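Local coordinates for protein glycosyl hydrolase family 26 (Bacteroides ovatus, PDB 4ZXO) that hydrolyses, as a GH26 beta-mannanase, the internal beta-1,4-mannosidic linkages of mannans, and probably serves galactomannan breakdown in its gut bacterium, at residues Phe29-His32 against Asp33-Ala36; Ile89-Tyr92 against Ala93-Gly96; Asp323-Lys326 against Phe327-Ser330; Ile333-Val336 against Gly337-Phe340. All coordinates share one frame; numbering follows the deposited sequence.

Interaction 1: Phe29-His32 against Asp33-Ala36; sequences FGHH and DDTA
The imidazole of H31 meets the carboxylate of D34 edge-on: OD1 of D34 sits almost in the ring plane, 2.6 Å from ND1 of H31. The hydrogen bond is nearly straight, at 171°, and uses the anti lone pair of OD1. With CG anti to the backbone N (chi1 -174°), D34 swings its acid across to the H31 ring; its other oxygen, OD2, is held by S48. The ring is held firmly at ND1 and only weakly at NE2, by N303, and a phenylalanine in place of H31 would probably leave OD1 of D34 buried without its donor. The H32 ring behaves differently. D33 runs alongside it, its OD2 3.4 Å from CD2 of H32, and a water at the ring edge, 2.8 Å from NE2 of H32, donates to OD2 of D33. The ND1 of H32 bonds to S62, and W301 stacks on the H32 ring. D34 is short enough to reach back to H31; D33 takes the positive phi (57°) of the turn's third position, which aspartate tolerates better than most residues. The backbone makes a type II beta turn from H31 to D34, where strand 27-32 of the TIM barrel runs out into its following loop.

Interaction 2: Ile89-Tyr92 against Ala93-Gly96; sequences IEQY and ARGG
R94 and Q91 share the principal side-chain bond of this helix end: NH1 of R94 donates to OE1 of Q91 over 2.9 Å. The bond is fairly straight, at 162°, and OE1 lies close to the guanidinium plane, while NE2 of Q91 bonds to P58 O. A bend at chi3 (67°) folds the arginine back along the last turn, so that the backbone O of E90 stands over the centre of one guanidinium face. The acid of E90 is too far for a salt bridge to R94, but a water links the two, giving a proton to OE1 of E90 and accepting one from NH2 of R94; the second oxygen, OE2, pairs with K45. In the backbone, A93 N bonds to I89 O at 2.9 Å, and R94 N to E90 O. G96 N then reaches back to Q91 O, also at 2.9 Å, with G95 N bonded to Y92 O inside it, a Schellman motif. G95 takes the positive phi of 97° this reversal needs, a conformation that would jam a side chain against the preceding carbonyl. G96 must be equally bare, since a CB there would run into NE2 of Q91, whose CG packs 3.8 Å from C of G96. Y57 makes a cation-pi contact with R94, Q91 and R94 lean on M61 of strand 60-64, and a short loop, 94-96, carries the chain from helix 81-93 into strand 97-101.

Interaction 3: Asp323-Lys326 against Phe327-Ser330; sequences DFVK and FSRS. With K (potassium ion), chain B.
V325 and R329 run side by side at the C-terminal end of helix 321-328, pointing the same way, with CG1 of V325 over the centre of one guanidinium face, 3.3 Å from CZ of R329. An extended arginine suits the spot: its aliphatic part follows the helix surface and its flat end lies on the CG1 methyl of the beta-branched valine. On the buried flank, the F324 and F327 rings meet obliquely, planes 31° apart, with CE1 of F324 3.9 Å from CD2 of F327; W282 and F29 close round this aromatic pair. S328 fits the helix end because its hydroxyl folds back onto the turn before. Chi1 of 76° places OG between the backbone N and carbonyl carbon, where it donates to V325 O at 2.6 Å, an oxygen also met weakly by R329 N. An alanine here would remove that donor and is likely to leave V325 O with little more than the weak bond from R329 N. Beyond the helix the chain curls round potassium. Four waters and I333 O share in the coordination of the ion. S328 O lies 2.6 Å from the potassium ion, and S330 O lies 2.7 Å from the same potassium ion.

Interaction 4: Ile333-Val336 against Gly337-Phe340; sequences ILFV and GDNF. With K (potassium ion), chain B.
D338 turns its carboxylate back onto F335, the first residue past strand 333-334, and OD2 of D338 accepts the amide of F335 N at 2.7 Å. The bond is straight (165°), but the donor stands above the carboxylate plane. In return, D338 N donates to F335 O at 2.9 Å, so the aspartate grips one residue at both its amide and its carbonyl. Chi1 of -66°, with CG beside the backbone N, lays the acid alongside the F335 side chain; ring and carboxylate are nearly perpendicular, and OD2 lies near the ring plane. The apolar half of the packed part is F340, whose ring edge faces the same carbonyl, CE2 of F340 lying 3.2 Å from F335 O. L334 slides past this ring in the opposite direction, CB of L334 4.1 Å from CE2 of F340. The F335 ring itself leads away, to pack on F29 and F324.

The other side is wet. OD1 of D338 takes protons from two waters, one of which also donates to V336 O, while the other is a distant ligand of the potassium ion. That ion is bound directly by I333 O at 2.4 Å, whereas D338 touches it only through water. G337, exposed at the bend, accepts a positive phi of 102° that would press a CB against V336 O. Glycine is thus fitted to the third position of a type II beta turn, F335 to D338, which leads the chain out of strand 333-334 beside the potassium site.

How the interactions relate
Following the chain, interaction 1 turns the end of strand 27-32 into its loop, and interaction 2 ends helix 81-93 just before strand 97-101. Much later, interaction 3 finishes helix 321-328, and interaction 4 bends away from strand 333-334. The four follow in series; none nests or crosses. Strand pairing joins 1 to 4, F29 N lying 2.9 Å from L334 O, while the F29 ring also packs on F324 and F327 of interaction 3. Interactions 3 and 4 share the potassium ion and its four waters, tying helix end to strand. Interaction 2 reaches only interaction 4, through V336 and F340; its centre lies about 22 Å from that of interaction 3.

Interaction 1: Phe29-His32 against Asp33-Ala36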
# COMPACT_ATOMS: atom_id res chain seq x y z
N PHE A 29 -4.78 10.44 4.01
CA PHE A 29 -4.64 9.50 5.10
C PHE A 29 -5.25 8.15 4.76
O PHE A 29 -6.38 8.10 4.24
CB PHE A 29 -5.30 10.02 6.36
CG PHE A 29 -5.06 9.11 7.55
CD1 PHE A 29 -3.81 9.09 8.19
CD2 PHE A 29 -6.02 8.22 7.97
CE1 PHE A 29 -3.56 8.21 9.27
CE2 PHE A 29 -5.77 7.34 9.04
CZ PHE A 29 -4.55 7.34 9.69
N GLY A 30 -4.53 7.07 5.11
CA GLY A 30 -4.91 5.73 4.75
C GLY A 30 -5.02 4.75 5.92
O GLY A 30 -4.32 4.89 6.93
N HIS A 31 -5.83 3.71 5.73
CA HIS A 31 -5.92 2.64 6.69
C HIS A 31 -6.19 1.32 5.96
O HIS A 31 -7.10 1.23 5.13
CB HIS A 31 -7.05 2.96 7.67
CG HIS A 31 -7.19 1.96 8.80
ND1 HIS A 31 -8.43 1.57 9.29
CD2 HIS A 31 -6.27 1.28 9.53
CE1 HIS A 31 -8.26 0.70 10.28
NE2 HIS A 31 -6.95 0.49 10.42
N HIS A 32 -5.43 0.30 6.31
CA HIS A 32 -5.63 -1.04 5.78
C HIS A 32 -6.89 -1.71 6.35
O HIS A 32 -7.20 -1.61 7.55
CB HIS A 32 -4.39 -1.93 6.08
CG HIS A 32 -4.36 -3.21 5.30
ND1 HIS A 32 -3.93 -3.28 3.97
CD2 HIS A 32 -4.72 -4.47 5.65
CE1 HIS A 32 -4.03 -4.53 3.55
NE2 HIS A 32 -4.49 -5.28 4.56
N ASP A 33 -7.62 -2.34 5.45
CA ASP A 33 -8.85 -3.12 5.74
C ASP A 33 -9.91 -2.24 6.44
O ASP A 33 -10.73 -2.74 7.20
CB ASP A 33 -8.50 -4.38 6.56
CG ASP A 33 -8.00 -5.50 5.67
OD1 ASP A 33 -8.25 -5.43 4.44
OD2 ASP A 33 -7.37 -6.45 6.20
N ASP A 34 -9.89 -0.93 6.14
CA ASP A 34 -10.64 0.02 6.94
C ASP A 34 -12.14 -0.25 6.99
O ASP A 34 -12.77 -0.14 8.07
CB ASP A 34 -10.42 1.43 6.38
CG ASP A 34 -11.07 2.49 7.27
OD1 ASP A 34 -10.62 2.65 8.44
OD2 ASP A 34 -12.06 3.12 6.84
N THR A 35 -12.72 -0.62 5.85
CA THR A 35 -14.15 -0.87 5.78
C THR A 35 -14.49 -2.35 5.79
O THR A 35 -15.68 -2.71 5.67
CB THR A 35 -14.74 -0.23 4.53
OG1 THR A 35 -13.85 -0.50 3.41
CG2 THR A 35 -14.84 1.28 4.72
N ALA A 36 -13.49 -3.20 5.99
CA ALA A 36 -13.75 -4.64 6.10
C ALA A 36 -14.03 -5.07 7.55
O ALA A 36 -14.90 -5.92 7.79
CB ALA A 36 -12.57 -5.43 5.54
O HOH W 1 -5.53 -7.88 4.89

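Interaction 2: Ile89-Tyr92 against Ala93-Gly96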
# COMPACT_ATOMS: atom_id res chain seq x y z
N ILE A 89 -15.18 -0.73 -4.87
CA ILE A 89 -16.16 0.03 -5.64
C ILE A 89 -16.72 1.19 -4.81
O ILE A 89 -16.86 2.31 -5.31
CB ILE A 89 -17.23 -0.92 -6.14
CG1 ILE A 89 -16.64 -1.75 -7.27
CG2 ILE A 89 -18.42 -0.21 -6.71
CD1 ILE A 89 -17.48 -2.95 -7.58
N GLU A 90 -17.02 0.92 -3.54
CA GLU A 90 -17.57 1.96 -2.69
C GLU A 90 -16.57 3.07 -2.36
O GLU A 90 -16.96 4.24 -2.28
CB GLU A 90 -18.10 1.35 -1.39
CG GLU A 90 -19.23 0.40 -1.70
CD GLU A 90 -19.72 -0.41 -0.51
OE1 GLU A 90 -19.29 -0.21 0.64
OE2 GLU A 90 -20.55 -1.31 -0.74
N GLN A 91 -15.29 2.72 -2.20
CA GLN A 91 -14.29 3.74 -1.93
C GLN A 91 -14.10 4.59 -3.15
O GLN A 91 -13.99 5.82 -3.03
CB GLN A 91 -12.98 3.07 -1.47
CG GLN A 91 -11.77 4.05 -1.31
CD GLN A 91 -11.90 4.99 -0.11
OE1 GLN A 91 -13.00 5.20 0.45
NE2 GLN A 91 -10.77 5.54 0.31
N TYR A 92 -14.07 3.99 -4.34
CA TYR A 92 -13.95 4.80 -5.53
C TYR A 92 -15.16 5.73 -5.68
O TYR A 92 -15.02 6.92 -6.01
CB TYR A 92 -13.86 3.90 -6.76
CG TYR A 92 -13.69 4.67 -8.06
CD1 TYR A 92 -12.45 5.12 -8.45
CD2 TYR A 92 -14.79 4.95 -8.87
CE1 TYR A 92 -12.28 5.81 -9.63
CE2 TYR A 92 -14.64 5.68 -10.08
CZ TYR A 92 -13.37 6.09 -10.46
OH TYR A 92 -13.21 6.80 -11.63
N ALA A 93 -16.33 5.20 -5.40
CA ALA A 93 -17.57 5.98 -5.57
C ALA A 93 -17.56 7.23 -4.68
O ALA A 93 -18.08 8.30 -5.05
CB ALA A 93 -18.79 5.10 -5.29
N ARG A 94 -16.96 7.14 -3.49
CA ARG A 94 -16.97 8.30 -2.59
C ARG A 94 -15.77 9.20 -2.91
O ARG A 94 -15.63 10.26 -2.31
CB ARG A 94 -17.01 7.84 -1.12
CG ARG A 94 -15.77 7.15 -0.58
CD ARG A 94 -15.90 6.83 0.93
NE ARG A 94 -16.93 5.81 1.22
CZ ARG A 94 -16.69 4.49 1.38
NH1 ARG A 94 -15.45 3.98 1.27
NH2 ARG A 94 -17.73 3.68 1.65
N GLY A 95 -14.93 8.81 -3.87
CA GLY A 95 -13.81 9.65 -4.26
C GLY A 95 -12.46 9.33 -3.64
O GLY A 95 -11.46 10.04 -3.90
N GLY A 96 -12.40 8.26 -2.86
CA GLY A 96 -11.10 7.92 -2.25
C GLY A 96 -10.24 7.06 -3.15
O GLY A 96 -10.68 6.60 -4.24
O HOH W 2 -17.57 0.78 2.29

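Interaction 3: Asp323-Lys326 against Phe327-Ser330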
# COMPACT_ATOMS: atom_id res chain seq x y z
N ASP A 323 -6.69 12.70 20.06
CA ASP A 323 -5.57 13.31 19.36
C ASP A 323 -5.63 13.00 17.85
O ASP A 323 -5.20 13.82 17.04
CB ASP A 323 -4.23 12.80 19.94
CG ASP A 323 -3.05 13.50 19.33
OD1 ASP A 323 -2.92 14.72 19.54
OD2 ASP A 323 -2.22 12.82 18.67
N PHE A 324 -6.12 11.81 17.49
CA PHE A 324 -6.35 11.51 16.09
C PHE A 324 -7.36 12.50 15.48
O PHE A 324 -7.22 12.90 14.32
CB PHE A 324 -6.86 10.08 15.93
CG PHE A 324 -7.08 9.69 14.50
CD1 PHE A 324 -6.00 9.40 13.67
CD2 PHE A 324 -8.36 9.68 13.97
CE1 PHE A 324 -6.21 9.04 12.34
CE2 PHE A 324 -8.57 9.36 12.62
CZ PHE A 324 -7.48 9.01 11.81
N VAL A 325 -8.40 12.84 16.24
CA VAL A 325 -9.35 13.84 15.73
C VAL A 325 -8.61 15.15 15.43
O VAL A 325 -8.79 15.72 14.37
CB VAL A 325 -10.51 14.10 16.69
CG1 VAL A 325 -11.36 15.31 16.18
CG2 VAL A 325 -11.41 12.84 16.78
N LYS A 326 -7.75 15.60 16.35
CA LYS A 326 -6.99 16.82 16.15
C LYS A 326 -6.07 16.71 14.90
O LYS A 326 -5.95 17.64 14.10
CB LYS A 326 -6.18 17.13 17.41
CG LYS A 326 -5.29 18.36 17.34
CD LYS A 326 -4.71 18.69 18.74
CE LYS A 326 -3.33 19.35 18.74
NZ LYS A 326 -3.30 20.53 17.83
N PHE A 327 -5.39 15.58 14.79
CA PHE A 327 -4.57 15.27 13.62
C PHE A 327 -5.37 15.36 12.33
O PHE A 327 -4.91 15.92 11.33
CB PHE A 327 -4.00 13.87 13.83
CG PHE A 327 -3.37 13.21 12.62
CD1 PHE A 327 -2.03 13.43 12.28
CD2 PHE A 327 -4.13 12.34 11.84
CE1 PHE A 327 -1.44 12.74 11.20
CE2 PHE A 327 -3.56 11.68 10.73
CZ PHE A 327 -2.20 11.89 10.42
N SER A 328 -6.58 14.81 12.37
CA SER A 328 -7.41 14.76 11.17
C SER A 328 -7.81 16.15 10.73
O SER A 328 -8.04 16.34 9.57
CB SER A 328 -8.66 13.90 11.38
OG SER A 328 -9.65 14.56 12.15
N ARG A 329 -7.82 17.09 11.66
CA ARG A 329 -8.19 18.44 11.34
C ARG A 329 -7.04 19.26 10.75
O ARG A 329 -7.25 20.41 10.36
CB ARG A 329 -8.76 19.07 12.61
CG ARG A 329 -10.10 18.48 12.96
CD ARG A 329 -10.67 18.96 14.24
NE ARG A 329 -11.99 18.36 14.42
CZ ARG A 329 -12.63 18.29 15.58
NH1 ARG A 329 -12.08 18.83 16.64
NH2 ARG A 329 -13.82 17.71 15.65
N SER A 330 -5.83 18.71 10.71
CA SER A 330 -4.71 19.40 10.08
C SER A 330 -5.04 19.63 8.62
O SER A 330 -5.55 18.72 7.95
CB SER A 330 -3.43 18.57 10.17
OG SER A 330 -2.45 19.16 9.32
K K B . -7.83 17.47 7.28
O HOH W 3 -8.70 19.88 7.83
O HOH W 4 -10.41 18.89 6.23
O HOH W 5 -9.95 16.33 6.78
O HOH W 6 -8.39 19.00 5.07

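Interaction 4: Ile333-Val336 against Gly337-Phe340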
# COMPACT_ATOMS: atom_id res chain seq x y z
N ILE A 333 -3.67 17.01 6.11
CA ILE A 333 -4.04 15.60 6.05
C ILE A 333 -5.42 15.43 5.48
O ILE A 333 -6.36 16.07 6.00
CB ILE A 333 -4.01 14.94 7.47
CG1 ILE A 333 -2.69 15.19 8.21
CG2 ILE A 333 -4.30 13.39 7.46
CD1 ILE A 333 -1.45 14.66 7.54
N LEU A 334 -5.56 14.57 4.46
CA LEU A 334 -6.75 14.57 3.64
C LEU A 334 -7.57 13.29 3.82
O LEU A 334 -7.06 12.16 3.75
CB LEU A 334 -6.41 14.74 2.18
CG LEU A 334 -5.53 15.92 1.80
CD1 LEU A 334 -5.13 15.79 0.34
CD2 LEU A 334 -6.19 17.24 2.08
N PHE A 335 -8.87 13.48 3.98
CA PHE A 335 -9.83 12.42 4.14
C PHE A 335 -10.87 12.64 3.06
O PHE A 335 -11.01 13.76 2.53
CB PHE A 335 -10.52 12.45 5.56
CG PHE A 335 -9.59 12.15 6.68
CD1 PHE A 335 -9.65 10.91 7.34
CD2 PHE A 335 -8.65 13.10 7.10
CE1 PHE A 335 -8.76 10.61 8.39
CE2 PHE A 335 -7.76 12.80 8.14
CZ PHE A 335 -7.80 11.54 8.78
N VAL A 336 -11.67 11.62 2.80
CA VAL A 336 -12.79 11.78 1.89
C VAL A 336 -13.68 12.95 2.31
O VAL A 336 -14.01 13.06 3.50
CB VAL A 336 -13.61 10.49 1.84
CG1 VAL A 336 -14.91 10.72 1.12
CG2 VAL A 336 -12.77 9.37 1.15
N GLY A 337 -14.07 13.81 1.35
CA GLY A 337 -14.75 15.09 1.64
C GLY A 337 -13.85 16.32 1.56
O GLY A 337 -14.31 17.45 1.35
N ASP A 338 -12.53 16.12 1.69
CA ASP A 338 -11.60 17.25 1.58
C ASP A 338 -11.35 17.65 0.13
O ASP A 338 -11.90 17.04 -0.79
CB ASP A 338 -10.31 16.89 2.30
CG ASP A 338 -10.52 16.73 3.82
OD1 ASP A 338 -11.48 17.31 4.35
OD2 ASP A 338 -9.74 16.03 4.49
N ASN A 339 -10.55 18.70 -0.08
CA ASN A 339 -10.47 19.34 -1.38
C ASN A 339 -9.47 18.67 -2.30
O ASN A 339 -8.34 19.18 -2.49
CB ASN A 339 -10.11 20.81 -1.21
CG ASN A 339 -10.19 21.58 -2.50
OD1 ASN A 339 -10.88 21.17 -3.45
ND2 ASN A 339 -9.53 22.70 -2.55
N PHE A 340 -9.89 17.54 -2.86
CA PHE A 340 -9.10 16.87 -3.89
C PHE A 340 -10.09 16.15 -4.79
O PHE A 340 -11.21 15.88 -4.37
CB PHE A 340 -8.07 15.89 -3.26
CG PHE A 340 -8.71 14.81 -2.45
CD1 PHE A 340 -9.12 13.62 -3.04
CD2 PHE A 340 -8.90 14.97 -1.09
CE1 PHE A 340 -9.77 12.61 -2.31
CE2 PHE A 340 -9.53 13.97 -0.34
CZ PHE A 340 -9.94 12.78 -0.94
K K B . -7.83 17.47 7.28
O HOH W 7 -13.27 15.30 5.37
O HOH W 4 -10.41 18.89 6.23
O HOH W 3 -8.70 19.88 7.83
O HOH W 5 -9.95 16.33 6.78
O HOH W 6 -8.39 19.00 5.07